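Local coordinates for putative vitamin-B12 independent methionine synthase family protein (PDB 1YPX) that probably transfers a methyl group from a folate to homocysteine in a zinc-dependent, cobalamin-independent synthesis of methionine, at residues Y8-G13 and V132-I137; P138-L143 and K218-E223; T189-L194 and I234-C239; L271-E276 and I294-I299; P283-T288 and E321-S326. All coordinates share one frame; numbering follows the deposited sequence.

Contact 1 (Y8-G13 and V132-I137)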
# COMPACT_ATOMS: atom_id res chain seq x y z
N TYR A 8 13.58 -8.13 -0.08
CA TYR A 8 14.60 -7.28 -0.69
C TYR A 8 14.13 -6.74 -2.03
O TYR A 8 14.42 -5.60 -2.36
CB TYR A 8 15.90 -8.07 -0.86
CG TYR A 8 16.45 -8.60 0.44
CD1 TYR A 8 16.78 -7.75 1.49
CD2 TYR A 8 16.66 -9.96 0.61
CE1 TYR A 8 17.30 -8.25 2.67
CE2 TYR A 8 17.17 -10.47 1.79
CZ TYR A 8 17.49 -9.62 2.81
OH TYR A 8 18.02 -10.13 3.97
N ALA A 9 13.43 -7.57 -2.80
CA ALA A 9 12.87 -7.14 -4.08
C ALA A 9 11.37 -7.24 -3.88
O ALA A 9 10.79 -8.33 -3.92
CB ALA A 9 13.31 -8.06 -5.20
N ASP A 10 10.74 -6.10 -3.62
CA ASP A 10 9.31 -6.06 -3.37
C ASP A 10 8.73 -4.95 -4.25
O ASP A 10 9.47 -4.30 -4.99
CB ASP A 10 9.09 -5.74 -1.89
CG ASP A 10 7.85 -6.40 -1.33
OD1 ASP A 10 6.81 -6.38 -2.02
OD2 ASP A 10 7.91 -6.90 -0.18
N HIS A 11 7.42 -4.74 -4.19
CA HIS A 11 6.79 -3.69 -4.98
C HIS A 11 5.52 -3.18 -4.32
O HIS A 11 4.85 -3.92 -3.60
CB HIS A 11 6.50 -4.20 -6.41
CG HIS A 11 5.51 -5.32 -6.48
ND1 HIS A 11 4.23 -5.14 -6.96
CD2 HIS A 11 5.63 -6.63 -6.20
CE1 HIS A 11 3.61 -6.31 -6.97
NE2 HIS A 11 4.44 -7.23 -6.51
N VAL A 12 5.19 -1.91 -4.57
CA VAL A 12 4.02 -1.28 -3.97
C VAL A 12 2.74 -2.09 -4.14
O VAL A 12 2.00 -2.29 -3.18
CB VAL A 12 3.82 0.16 -4.53
CG1 VAL A 12 2.49 0.75 -4.04
CG2 VAL A 12 4.97 1.04 -4.08
N GLY A 13 2.48 -2.56 -5.36
CA GLY A 13 1.29 -3.35 -5.60
C GLY A 13 0.49 -3.14 -6.87
O GLY A 13 0.17 -4.12 -7.55
N VAL A 132 3.85 -15.21 -1.57
CA VAL A 132 2.96 -14.57 -0.61
C VAL A 132 2.02 -13.57 -1.26
O VAL A 132 2.44 -12.72 -2.05
CB VAL A 132 3.75 -13.85 0.52
CG1 VAL A 132 2.79 -13.17 1.47
CG2 VAL A 132 4.61 -14.84 1.28
N ALA A 133 0.74 -13.66 -0.94
CA ALA A 133 -0.25 -12.75 -1.50
C ALA A 133 -0.22 -11.43 -0.75
O ALA A 133 -0.33 -11.42 0.47
CB ALA A 133 -1.65 -13.37 -1.43
N LYS A 134 -0.05 -10.33 -1.47
CA LYS A 134 -0.02 -9.02 -0.84
C LYS A 134 -1.34 -8.29 -1.13
O LYS A 134 -1.80 -8.25 -2.27
CB LYS A 134 1.17 -8.21 -1.38
CG LYS A 134 1.33 -6.82 -0.78
CD LYS A 134 2.61 -6.15 -1.27
CE LYS A 134 2.76 -4.74 -0.73
NZ LYS A 134 4.06 -4.11 -1.12
N GLN A 135 -1.96 -7.74 -0.09
CA GLN A 135 -3.22 -7.01 -0.24
C GLN A 135 -3.00 -5.55 0.16
O GLN A 135 -2.37 -5.28 1.17
CB GLN A 135 -4.30 -7.66 0.64
CG GLN A 135 -5.62 -6.88 0.77
CD GLN A 135 -6.37 -6.74 -0.54
OE1 GLN A 135 -6.94 -7.70 -1.06
NE2 GLN A 135 -6.37 -5.54 -1.08
N THR A 136 -3.50 -4.62 -0.65
CA THR A 136 -3.34 -3.20 -0.35
C THR A 136 -4.71 -2.53 -0.14
O THR A 136 -5.64 -2.77 -0.90
CB THR A 136 -2.64 -2.42 -1.53
OG1 THR A 136 -3.53 -2.35 -2.66
CG2 THR A 136 -1.36 -3.13 -1.97
N ILE A 137 -4.82 -1.72 0.90
CA ILE A 137 -6.05 -0.99 1.15
C ILE A 137 -5.58 0.38 1.58
O ILE A 137 -4.41 0.56 1.94
CB ILE A 137 -6.92 -1.61 2.31
CG1 ILE A 137 -6.18 -1.50 3.64
CG2 ILE A 137 -7.23 -3.08 2.01
CD1 ILE A 137 -6.96 -2.08 4.80
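Gly13 and Thr136 bring the two backbones closest, their CA atoms 7.0 Å apart, with no main-chain hydrogen bond between the segments. Residues 8-13 form an irregular loop before helix 19-30, while 132-137 belongs to strand 132-138 of the parallel sheet of a TIM-barrel-like fold, in which this strand lies between 60-61 and 183-188. Lys134 spans the distance between them. Its chain runs straight from the first torsion (chi1 -179°) onward, reaches its full length and sets NZ among the loop carbonyls. The strong bond is from Lys134 NZ to His11 O, 2.6 Å, and the donor stands above the carbonyl plane. A second bond, to Val12 O, is weak, and the salt bridge to the carboxylate of Asp10 is long. Gln185 and Tyr183 on the adjoining strand also bond this ammonium group, which is thus held by strand and loop together. Asp10 OD1 takes the backbone N of His11 at 2.8 Å with its anti lone pair and also binds Ser60, which should keep the carboxylate fixed; the imidazole of His11 turns to the carbonyl of Ser60. The backbone angles of Gly13 suit glycine. Across from it, Thr136 turns its methyl to the loop, Thr136 CG2 lying 3.7 Å from Val12 O.

Contact 2 (P138-L143 and K218-E223)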
# COMPACT_ATOMS: atom_id res chain seq x y z
N PRO A 138 -6.46 1.39 1.50
CA PRO A 138 -6.03 2.72 1.93
C PRO A 138 -5.88 2.74 3.43
O PRO A 138 -6.47 1.92 4.14
CB PRO A 138 -7.16 3.64 1.47
CG PRO A 138 -8.35 2.72 1.41
CD PRO A 138 -7.75 1.47 0.80
N SER A 139 -5.08 3.69 3.89
CA SER A 139 -4.83 3.89 5.30
C SER A 139 -6.09 4.45 5.96
O SER A 139 -6.84 5.19 5.34
CB SER A 139 -3.69 4.90 5.44
OG SER A 139 -3.44 5.21 6.80
N PRO A 140 -6.34 4.09 7.22
CA PRO A 140 -7.56 4.64 7.82
C PRO A 140 -7.57 6.18 7.83
O PRO A 140 -8.63 6.79 7.75
CB PRO A 140 -7.56 4.03 9.22
CG PRO A 140 -6.12 3.86 9.52
CD PRO A 140 -5.55 3.35 8.21
N ALA A 141 -6.39 6.79 7.90
CA ALA A 141 -6.29 8.24 7.91
C ALA A 141 -6.68 8.83 6.57
O ALA A 141 -6.82 10.05 6.43
CB ALA A 141 -4.86 8.66 8.27
N MSE A 142 -6.86 7.97 5.58
CA MSE A 142 -7.25 8.41 4.25
C MSE A 142 -8.74 8.78 4.22
O MSE A 142 -9.17 9.59 3.41
CB MSE A 142 -6.94 7.32 3.22
CG MSE A 142 -5.48 7.29 2.79
SE MSE A 142 -5.07 8.56 1.36
CE MSE A 142 -5.08 10.23 2.35
N LEU A 143 -9.51 8.19 5.14
CA LEU A 143 -10.94 8.45 5.23
C LEU A 143 -11.16 9.76 5.97
O LEU A 143 -12.04 10.55 5.61
CB LEU A 143 -11.66 7.33 5.99
CG LEU A 143 -13.17 7.51 6.17
CD1 LEU A 143 -13.82 7.75 4.83
CD2 LEU A 143 -13.76 6.28 6.81
N LYS A 218 -1.17 9.25 13.65
CA LYS A 218 -0.30 8.28 14.31
C LYS A 218 -1.09 7.43 15.30
O LYS A 218 -0.91 6.22 15.38
CB LYS A 218 0.84 8.98 15.06
CG LYS A 218 1.64 8.04 15.96
CD LYS A 218 2.08 8.74 17.23
CE LYS A 218 0.88 9.16 18.10
NZ LYS A 218 1.25 10.10 19.22
N ASN A 219 -1.97 8.08 16.06
CA ASN A 219 -2.79 7.37 17.03
C ASN A 219 -3.87 6.56 16.33
O ASN A 219 -4.26 5.49 16.80
CB ASN A 219 -3.41 8.36 18.01
CG ASN A 219 -2.38 9.11 18.83
OD1 ASN A 219 -1.66 8.51 19.64
ND2 ASN A 219 -2.28 10.41 18.61
N LEU A 220 -4.37 7.09 15.22
CA LEU A 220 -5.40 6.41 14.44
C LEU A 220 -4.87 5.11 13.86
O LEU A 220 -5.51 4.05 13.96
CB LEU A 220 -5.89 7.31 13.31
CG LEU A 220 -6.84 6.67 12.30
CD1 LEU A 220 -8.06 6.09 13.02
CD2 LEU A 220 -7.27 7.71 11.28
N ILE A 221 -3.68 5.20 13.27
CA ILE A 221 -3.01 4.06 12.65
C ILE A 221 -2.65 3.00 13.68
O ILE A 221 -3.01 1.83 13.54
CB ILE A 221 -1.69 4.46 11.97
CG1 ILE A 221 -1.90 5.64 11.02
CG2 ILE A 221 -1.09 3.24 11.29
CD1 ILE A 221 -3.06 5.49 10.08
N ASN A 222 -1.91 3.40 14.72
CA ASN A 222 -1.51 2.42 15.73
C ASN A 222 -2.73 1.72 16.31
O ASN A 222 -2.72 0.51 16.52
CB ASN A 222 -0.68 3.08 16.85
CG ASN A 222 0.72 3.49 16.38
OD1 ASN A 222 1.39 2.74 15.66
ND2 ASN A 222 1.17 4.66 16.82
N GLU A 223 -3.79 2.48 16.55
CA GLU A 223 -5.01 1.89 17.10
C GLU A 223 -5.65 0.92 16.10
O GLU A 223 -6.07 -0.17 16.48
CB GLU A 223 -6.03 2.97 17.46
CG GLU A 223 -7.23 2.41 18.18
CD GLU A 223 -8.32 3.44 18.41
OE1 GLU A 223 -9.39 3.03 18.94
OE2 GLU A 223 -8.11 4.64 18.07
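Pro140 and Ile221 cross at about a right angle, the end of the isoleucine coming against the proline ring, with Pro140 CG 3.5 Å from Ile221 CD1. The isoleucine reaches this place by a folded chain: CG1 is anti to the carbonyl carbon (chi1 -52°) and chi2 bends CD1 back toward the other segment. The same methyl group serves three neighbours, since it also meets Ala141 CB at 4.1 Å and lies 3.3 Å from Ser139 OG. That hydroxyl makes its hydrogen bond elsewhere, to Asp188. Leu220 approaches differently. It and Pro140 slide past each other in opposite directions, with Pro140 CG 4.0 Å from Leu220 CG, while its CD2 branch is laid over the backbone of the next residue, 3.5 Å from Ala141 CA. Here the turn between strand 132-138 and helix 141-146 meets helix 213-224, one of the helices outside the parallel sheet of the TIM-barrel-like fold. All the touching side chains are buried. Helix 158-178 closes in on both partners, Tyr169 packing on Pro140 and Leu165 on Leu220. Within the turn, the backbone N of selenomethionine Met142 is bonded to Ser139 O at 2.8 Å.

Contact 3 (T189-L194 and I234-C239)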
# COMPACT_ATOMS: atom_id res chain seq x y z
N THR A 189 -1.49 8.49 1.29
CA THR A 189 -0.95 9.63 0.57
C THR A 189 -1.23 10.95 1.27
O THR A 189 -0.97 12.02 0.72
CB THR A 189 -1.52 9.71 -0.85
OG1 THR A 189 -0.84 10.73 -1.59
CG2 THR A 189 -3.01 10.05 -0.82
N SER A 190 -1.75 10.87 2.50
CA SER A 190 -2.09 12.06 3.28
C SER A 190 -0.90 12.77 3.91
O SER A 190 -0.90 14.00 4.03
CB SER A 190 -3.13 11.72 4.37
OG SER A 190 -2.56 10.97 5.44
N TRP A 191 0.12 12.02 4.30
CA TRP A 191 1.29 12.62 4.92
C TRP A 191 2.06 13.52 3.96
O TRP A 191 2.66 14.50 4.38
CB TRP A 191 2.22 11.53 5.45
CG TRP A 191 1.54 10.55 6.37
CD1 TRP A 191 0.78 9.49 6.00
CD2 TRP A 191 1.55 10.56 7.80
NE1 TRP A 191 0.32 8.83 7.11
CE2 TRP A 191 0.78 9.46 8.23
CE3 TRP A 191 2.15 11.39 8.76
CZ2 TRP A 191 0.58 9.17 9.59
CZ3 TRP A 191 1.95 11.10 10.10
CH2 TRP A 191 1.17 10.00 10.50
N SER A 192 2.04 13.19 2.67
CA SER A 192 2.76 14.00 1.69
C SER A 192 2.25 15.44 1.69
O SER A 192 3.02 16.38 1.50
CB SER A 192 2.62 13.40 0.28
OG SER A 192 1.30 13.51 -0.22
N TYR A 193 0.95 15.61 1.91
CA TYR A 193 0.35 16.94 1.93
C TYR A 193 1.01 17.88 2.93
O TYR A 193 1.35 19.01 2.58
CB TYR A 193 -1.14 16.85 2.21
CG TYR A 193 -1.94 16.30 1.06
CD1 TYR A 193 -2.02 14.93 0.82
CD2 TYR A 193 -2.62 17.16 0.19
CE1 TYR A 193 -2.76 14.42 -0.25
CE2 TYR A 193 -3.36 16.67 -0.88
CZ TYR A 193 -3.43 15.30 -1.09
OH TYR A 193 -4.18 14.81 -2.13
N LEU A 194 1.17 17.42 4.16
CA LEU A 194 1.80 18.25 5.19
C LEU A 194 3.32 18.10 5.16
O LEU A 194 3.96 17.96 6.20
CB LEU A 194 1.26 17.89 6.58
CG LEU A 194 1.33 16.44 7.07
CD1 LEU A 194 1.11 16.40 8.58
CD2 LEU A 194 0.29 15.59 6.37
N ILE A 234 2.43 -5.78 8.23
CA ILE A 234 1.66 -4.64 7.79
C ILE A 234 2.58 -3.51 7.40
O ILE A 234 3.13 -2.81 8.24
CB ILE A 234 0.68 -4.15 8.87
CG1 ILE A 234 -0.42 -5.21 9.06
CG2 ILE A 234 0.11 -2.78 8.47
CD1 ILE A 234 -1.63 -4.78 9.90
N THR A 235 2.77 -3.35 6.10
CA THR A 235 3.63 -2.32 5.58
C THR A 235 2.81 -1.09 5.23
O THR A 235 1.59 -1.17 5.02
CB THR A 235 4.36 -2.78 4.29
OG1 THR A 235 3.39 -3.23 3.32
CG2 THR A 235 5.34 -3.88 4.62
N MSE A 236 3.50 0.03 5.13
CA MSE A 236 2.84 1.28 4.80
C MSE A 236 3.46 1.98 3.62
O MSE A 236 4.66 2.23 3.61
CB MSE A 236 2.89 2.22 6.00
CG MSE A 236 2.14 3.52 5.80
SE MSE A 236 1.04 3.94 7.34
CE MSE A 236 1.80 5.67 7.81
N HIS A 237 2.66 2.28 2.61
CA HIS A 237 3.17 3.02 1.47
C HIS A 237 2.83 4.50 1.66
O HIS A 237 1.66 4.88 1.58
CB HIS A 237 2.58 2.49 0.16
CG HIS A 237 2.97 3.28 -1.05
ND1 HIS A 237 4.27 3.69 -1.29
CD2 HIS A 237 2.23 3.75 -2.08
CE1 HIS A 237 4.30 4.38 -2.42
NE2 HIS A 237 3.08 4.43 -2.92
N ILE A 238 3.86 5.32 1.94
CA ILE A 238 3.73 6.78 2.11
C ILE A 238 3.93 7.36 0.72
O ILE A 238 5.07 7.60 0.31
CB ILE A 238 4.85 7.40 3.00
CG1 ILE A 238 4.98 6.66 4.33
CG2 ILE A 238 4.53 8.88 3.27
CD1 ILE A 238 3.76 6.76 5.21
N CYS A 239 2.85 7.58 -0.00
CA CYS A 239 2.95 8.10 -1.36
C CYS A 239 3.24 9.59 -1.43
O CYS A 239 2.83 10.35 -0.55
CB CYS A 239 1.65 7.80 -2.11
SG CYS A 239 1.84 7.68 -3.89
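The C-terminal end of strand 233-238, the end at which TIM barrels carry their active sites, meets the short, weakly bonded helix 190-193 that follows strand 183-188. His237 on the strand and Cys239 just after it, with Cys334, point their donor atoms at one vacant point, consistent with an empty site for the zinc expected in this family. The indole of Trp191 carries the apolar part of the contact. Its side chain crosses that of selenomethionine Met236 at about a right angle, and the terminal methyl comes obliquely to the pyrrole side of the ring, Met236 CE lying 3.6 Å from Trp191 NE1. Ile238 adds a second methyl, CD1, 4.1 Å from Trp191 CD1. At the strand end Thr189 and Cys239 come within 4.6 Å of each other, CA to CA. Ser192 CB is 3.2 Å from Cys239 O, while the hydroxyl turns back inside its own segment: chi1 of 69° brings Ser192 OG to Thr189 O, a 2.9 Å hydrogen bond. Asp188 receives a bond from Ser190 and a weak one from the indole N-H. Gln214 of helix 213-224 packs on Trp191, while strand 268-272 sends Phe269 against Met236 and Ile238.

Contact 4 (L271-E276 and I294-I299). With PO4 (phosphate ion), chain B.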
# COMPACT_ATOMS: atom_id res chain seq x y z
N LEU A 271 8.83 3.89 0.89
CA LEU A 271 9.19 5.29 0.68
C LEU A 271 9.73 5.51 -0.72
O LEU A 271 10.65 4.82 -1.14
CB LEU A 271 10.29 5.69 1.66
CG LEU A 271 9.98 5.45 3.13
CD1 LEU A 271 11.26 5.49 3.97
CD2 LEU A 271 9.01 6.53 3.56
N GLU A 272 9.18 6.49 -1.45
CA GLU A 272 9.67 6.74 -2.81
C GLU A 272 10.63 7.93 -2.95
O GLU A 272 10.43 8.97 -2.32
CB GLU A 272 8.49 6.89 -3.79
CG GLU A 272 7.56 8.06 -3.53
CD GLU A 272 6.69 8.33 -4.75
OE1 GLU A 272 7.25 8.60 -5.82
OE2 GLU A 272 5.45 8.26 -4.64
N TYR A 273 11.66 7.77 -3.77
CA TYR A 273 12.66 8.82 -3.97
C TYR A 273 12.91 9.12 -5.46
O TYR A 273 12.63 8.28 -6.33
CB TYR A 273 13.98 8.41 -3.30
CG TYR A 273 13.89 8.08 -1.81
CD1 TYR A 273 13.93 9.08 -0.84
CD2 TYR A 273 13.81 6.75 -1.38
CE1 TYR A 273 13.90 8.77 0.54
CE2 TYR A 273 13.78 6.43 -0.02
CZ TYR A 273 13.82 7.44 0.93
OH TYR A 273 13.79 7.10 2.27
N ASP A 274 13.44 10.31 -5.77
CA ASP A 274 13.73 10.66 -7.15
C ASP A 274 15.18 10.29 -7.47
O ASP A 274 15.85 9.60 -6.69
CB ASP A 274 13.51 12.15 -7.40
CG ASP A 274 12.68 12.43 -8.65
OD1 ASP A 274 12.54 13.61 -9.04
OD2 ASP A 274 12.15 11.47 -9.26
N ASN A 275 15.66 10.75 -8.62
CA ASN A 275 17.03 10.48 -9.04
C ASN A 275 17.98 11.51 -8.42
O ASN A 275 19.13 11.20 -8.12
CB ASN A 275 17.14 10.52 -10.57
CG ASN A 275 18.08 9.47 -11.12
OD1 ASN A 275 19.27 9.43 -10.78
ND2 ASN A 275 17.56 8.60 -11.98
N GLU A 276 17.48 12.74 -8.25
CA GLU A 276 18.27 13.81 -7.65
C GLU A 276 17.68 14.12 -6.28
O GLU A 276 16.50 14.43 -6.16
CB GLU A 276 18.23 15.09 -8.51
CG GLU A 276 19.40 16.07 -8.25
CD GLU A 276 19.08 17.54 -8.56
OE1 GLU A 276 20.03 18.36 -8.63
OE2 GLU A 276 17.89 17.89 -8.72
N ILE A 294 12.67 -0.50 5.94
CA ILE A 294 12.13 0.53 5.05
C ILE A 294 12.52 0.27 3.60
O ILE A 294 13.69 0.24 3.23
CB ILE A 294 12.58 1.98 5.47
CG1 ILE A 294 14.02 2.22 5.07
CG2 ILE A 294 12.44 2.20 6.97
CD1 ILE A 294 14.10 3.08 3.86
N VAL A 295 11.52 0.05 2.76
CA VAL A 295 11.77 -0.19 1.36
C VAL A 295 12.07 1.13 0.68
O VAL A 295 11.37 2.13 0.91
CB VAL A 295 10.53 -0.85 0.74
CG1 VAL A 295 10.81 -1.27 -0.70
CG2 VAL A 295 10.13 -2.04 1.59
N LEU A 296 13.12 1.14 -0.13
CA LEU A 296 13.58 2.32 -0.87
C LEU A 296 13.09 2.23 -2.33
O LEU A 296 13.54 1.36 -3.08
CB LEU A 296 15.12 2.38 -0.85
CG LEU A 296 15.83 2.47 0.52
CD1 LEU A 296 17.29 2.06 0.37
CD2 LEU A 296 15.72 3.89 1.06
N GLY A 297 12.19 3.12 -2.71
CA GLY A 297 11.68 3.11 -4.07
C GLY A 297 12.57 3.90 -4.99
O GLY A 297 12.24 5.03 -5.37
N LEU A 298 13.71 3.31 -5.35
CA LEU A 298 14.69 3.97 -6.21
C LEU A 298 14.52 3.69 -7.69
O LEU A 298 15.27 4.24 -8.50
CB LEU A 298 16.10 3.56 -5.78
CG LEU A 298 16.35 3.58 -4.27
CD1 LEU A 298 17.80 3.23 -3.98
CD2 LEU A 298 16.00 4.95 -3.72
N ILE A 299 13.56 2.85 -8.06
CA ILE A 299 13.35 2.52 -9.48
C ILE A 299 12.16 3.30 -10.06
O ILE A 299 11.02 3.08 -9.67
CB ILE A 299 13.13 0.98 -9.69
CG1 ILE A 299 14.46 0.21 -9.63
CG2 ILE A 299 12.53 0.72 -11.07
CD1 ILE A 299 15.27 0.38 -8.36
P PO4 B . 14.38 9.91 4.06
O1 PO4 B . 15.55 9.36 3.47
O2 PO4 B . 13.86 11.04 3.31
O3 PO4 B . 13.29 8.75 4.19
O4 PO4 B . 14.49 10.29 5.52
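Leu271 and Gly297 share the shortest of three backbone hydrogen bonds that tie these segments as parallel strands. Gly297 N donates to Leu271 O at 2.8 Å. On one side of it, Leu271 N gives its hydrogen to Val295 O (3.1 Å). On the other, Tyr273 N reaches Gly297 O at 3.2 Å. Gly297 is thus satisfied at both N and O by residues 271-273, and an inverse gamma turn is centred on it. The strands come within 4.3 Å at Glu272 CA and Gly297 CA. Away from the backbone, Tyr273 holds the polar end. Its hydroxyl donates to a phosphate, Tyr273 OH to O3 of the ion 2.6 Å, and the phosphorus lies in the plane of the ring at its edge. Lys285 bonds the same oxygen, so two donors from different parts of the chain grip it. The phosphate probably came from the crystallisation liquor, and no function follows from its presence. Leucine methyls pack obliquely around the ring: Leu296 CD2 is 3.4 Å from Tyr273 CE2, and Leu298, running side by side with the tyrosine, sets CD2 3.7 Å from Tyr273 CD2. Leu271 CD1 meets Ile294 CD1 at 3.7 Å. Glu272 departs from this group, and its OE2 accepts the backbone N of Arg240. Strands 268-272 and 293-299 are neighbours in the sheet, and their parallel pairing is that of successive strands in a TIM-barrel-like fold.

Contact 5 (P283-T288 and E321-S326). With PO4 (phosphate ion), chain B.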
# COMPACT_ATOMS: atom_id res chain seq x y z
N PRO A 283 18.97 12.41 6.98
CA PRO A 283 19.20 11.76 8.27
C PRO A 283 17.92 11.59 9.09
O PRO A 283 17.94 11.20 10.26
CB PRO A 283 20.21 12.68 8.96
CG PRO A 283 19.87 14.03 8.40
CD PRO A 283 19.64 13.73 6.93
N LEU A 284 16.79 11.88 8.44
CA LEU A 284 15.50 11.77 9.09
C LEU A 284 15.22 10.34 9.56
O LEU A 284 14.20 10.07 10.19
CB LEU A 284 14.38 12.24 8.15
CG LEU A 284 14.41 13.72 7.75
CD1 LEU A 284 14.57 14.62 9.00
CD2 LEU A 284 15.56 13.93 6.81
N LYS A 285 16.14 9.43 9.26
CA LYS A 285 15.96 8.04 9.64
C LYS A 285 16.02 7.86 11.16
O LYS A 285 17.03 7.42 11.72
CB LYS A 285 17.01 7.17 8.96
CG LYS A 285 17.32 7.58 7.53
CD LYS A 285 16.08 7.64 6.66
CE LYS A 285 15.49 6.27 6.44
NZ LYS A 285 14.15 6.39 5.79
N TYR A 286 14.92 8.22 11.82
CA TYR A 286 14.79 8.10 13.27
C TYR A 286 14.40 6.66 13.59
O TYR A 286 13.86 6.36 14.67
CB TYR A 286 13.73 9.06 13.78
CG TYR A 286 14.27 10.42 14.18
CD1 TYR A 286 14.87 11.26 13.24
CD2 TYR A 286 14.19 10.85 15.52
CE1 TYR A 286 15.39 12.51 13.62
CE2 TYR A 286 14.70 12.10 15.90
CZ TYR A 286 15.29 12.92 14.95
OH TYR A 286 15.78 14.15 15.33
N VAL A 287 14.65 5.77 12.65
CA VAL A 287 14.32 4.37 12.84
C VAL A 287 15.37 3.70 13.72
O VAL A 287 16.49 3.44 13.29
CB VAL A 287 14.20 3.65 11.47
CG1 VAL A 287 15.31 4.11 10.54
CG2 VAL A 287 14.24 2.14 11.67
N THR A 288 14.99 3.45 14.97
CA THR A 288 15.89 2.82 15.93
C THR A 288 15.52 1.36 16.10
O THR A 288 16.32 0.56 16.60
CB THR A 288 15.84 3.53 17.29
OG1 THR A 288 14.48 3.79 17.65
CG2 THR A 288 16.61 4.83 17.23
N GLU A 321 24.39 3.48 5.53
CA GLU A 321 25.25 4.18 6.47
C GLU A 321 24.39 4.58 7.66
O GLU A 321 24.75 4.31 8.81
CB GLU A 321 25.83 5.43 5.81
CG GLU A 321 27.28 5.72 6.16
CD GLU A 321 28.26 5.09 5.19
OE1 GLU A 321 28.19 5.41 3.98
OE2 GLU A 321 29.11 4.27 5.63
N ILE A 322 23.25 5.20 7.38
CA ILE A 322 22.32 5.67 8.41
C ILE A 322 21.56 4.54 9.11
O ILE A 322 21.37 4.58 10.32
CB ILE A 322 21.31 6.66 7.79
CG1 ILE A 322 22.06 7.82 7.13
CG2 ILE A 322 20.38 7.21 8.87
CD1 ILE A 322 21.20 8.69 6.24
N VAL A 323 21.14 3.53 8.35
CA VAL A 323 20.41 2.38 8.89
C VAL A 323 20.93 1.10 8.25
O VAL A 323 20.95 0.98 7.02
CB VAL A 323 18.91 2.51 8.58
CG1 VAL A 323 18.33 3.70 9.32
CG2 VAL A 323 18.71 2.68 7.09
N PRO A 324 21.32 0.12 9.06
CA PRO A 324 21.86 -1.15 8.56
C PRO A 324 21.22 -1.74 7.29
O PRO A 324 19.99 -1.82 7.17
CB PRO A 324 21.77 -2.09 9.78
CG PRO A 324 20.81 -1.44 10.71
CD PRO A 324 21.06 0.04 10.51
N LEU A 325 22.07 -2.15 6.36
CA LEU A 325 21.63 -2.72 5.09
C LEU A 325 20.76 -3.96 5.36
O LEU A 325 19.92 -4.34 4.54
CB LEU A 325 22.85 -3.12 4.24
CG LEU A 325 22.66 -3.63 2.80
CD1 LEU A 325 22.31 -2.48 1.85
CD2 LEU A 325 23.94 -4.30 2.35
N SER A 326 20.99 -4.57 6.52
CA SER A 326 20.26 -5.76 6.94
C SER A 326 18.75 -5.52 6.97
O SER A 326 17.95 -6.45 6.81
CB SER A 326 20.73 -6.20 8.34
OG SER A 326 20.56 -5.16 9.29
P PO4 B . 14.38 9.91 4.06
O1 PO4 B . 15.55 9.36 3.47
O2 PO4 B . 13.86 11.04 3.31
O3 PO4 B . 13.29 8.75 4.19
O4 PO4 B . 14.49 10.29 5.52
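The surface loop between strands 268-272 and 293-299, which holds a phosphate in the crystal, rests here against the end of helix 310-322. Lys285 is central, and its chain does two jobs. The part near the backbone packs on the helix: its CB and CG lie against Ile322, with Lys285 CG 3.4 Å from Ile322 CG2, the two side chains crossing at about a right angle. The outer part then leaves the helix. With chi2 and chi3 both bent (-55° and -67°), the chain curls round to bring its ammonium to the phosphate, and Lys285 NZ donates to O3 of the ion at 3.0 Å. Tyr273 is the other partner of this ion, which was probably picked up from the crystallisation liquor, while Phe261 offers its ring to the lysine in a cation-pi contact. Leu284 borders the ion as well, Leu284 CB 3.3 Å from its O4. Beyond the lysine, Val323 is the first residue after the helix to leave helical backbone angles, and its CG1 bridges two partners of the loop, 3.7 Å from Lys285 CB and close against Val287 CG1. These valines too cross at about a right angle; Leu292, further along the same connection, and Gln327 also pack on Val287. At the other end of the loop, Ile322 CD1 reaches Pro283 CA at 4.2 Å. No hydrogen bond joins the two segments. Apolar packing of such a strand-to-strand connection on the end of a flanking helix fits the TIM-barrel-like fold.

Overall arrangement
Contacts 1, 3 and 4 all reach the same parallel sheet. Contacts 1 and 3 meet where Val12 CG1 lies 3.6 Å from His237 CD2, beside the possible zinc site, and contact 4 approaches that site from the next strand, Glu272 OE2 being 3.7 Å from Cys239 SG. Contact 2 lies at the other flank of contact 3, their centres 10 Å apart, and selenomethionine Met142 packs on Thr189 and Ser190. Contacts 4 and 5, with centres 14 Å apart, share the phosphate: Tyr273 OH and Lys285 NZ are 3.6 Å from each other. Contacts 2 and 5 are far apart, about 24 Å between centres.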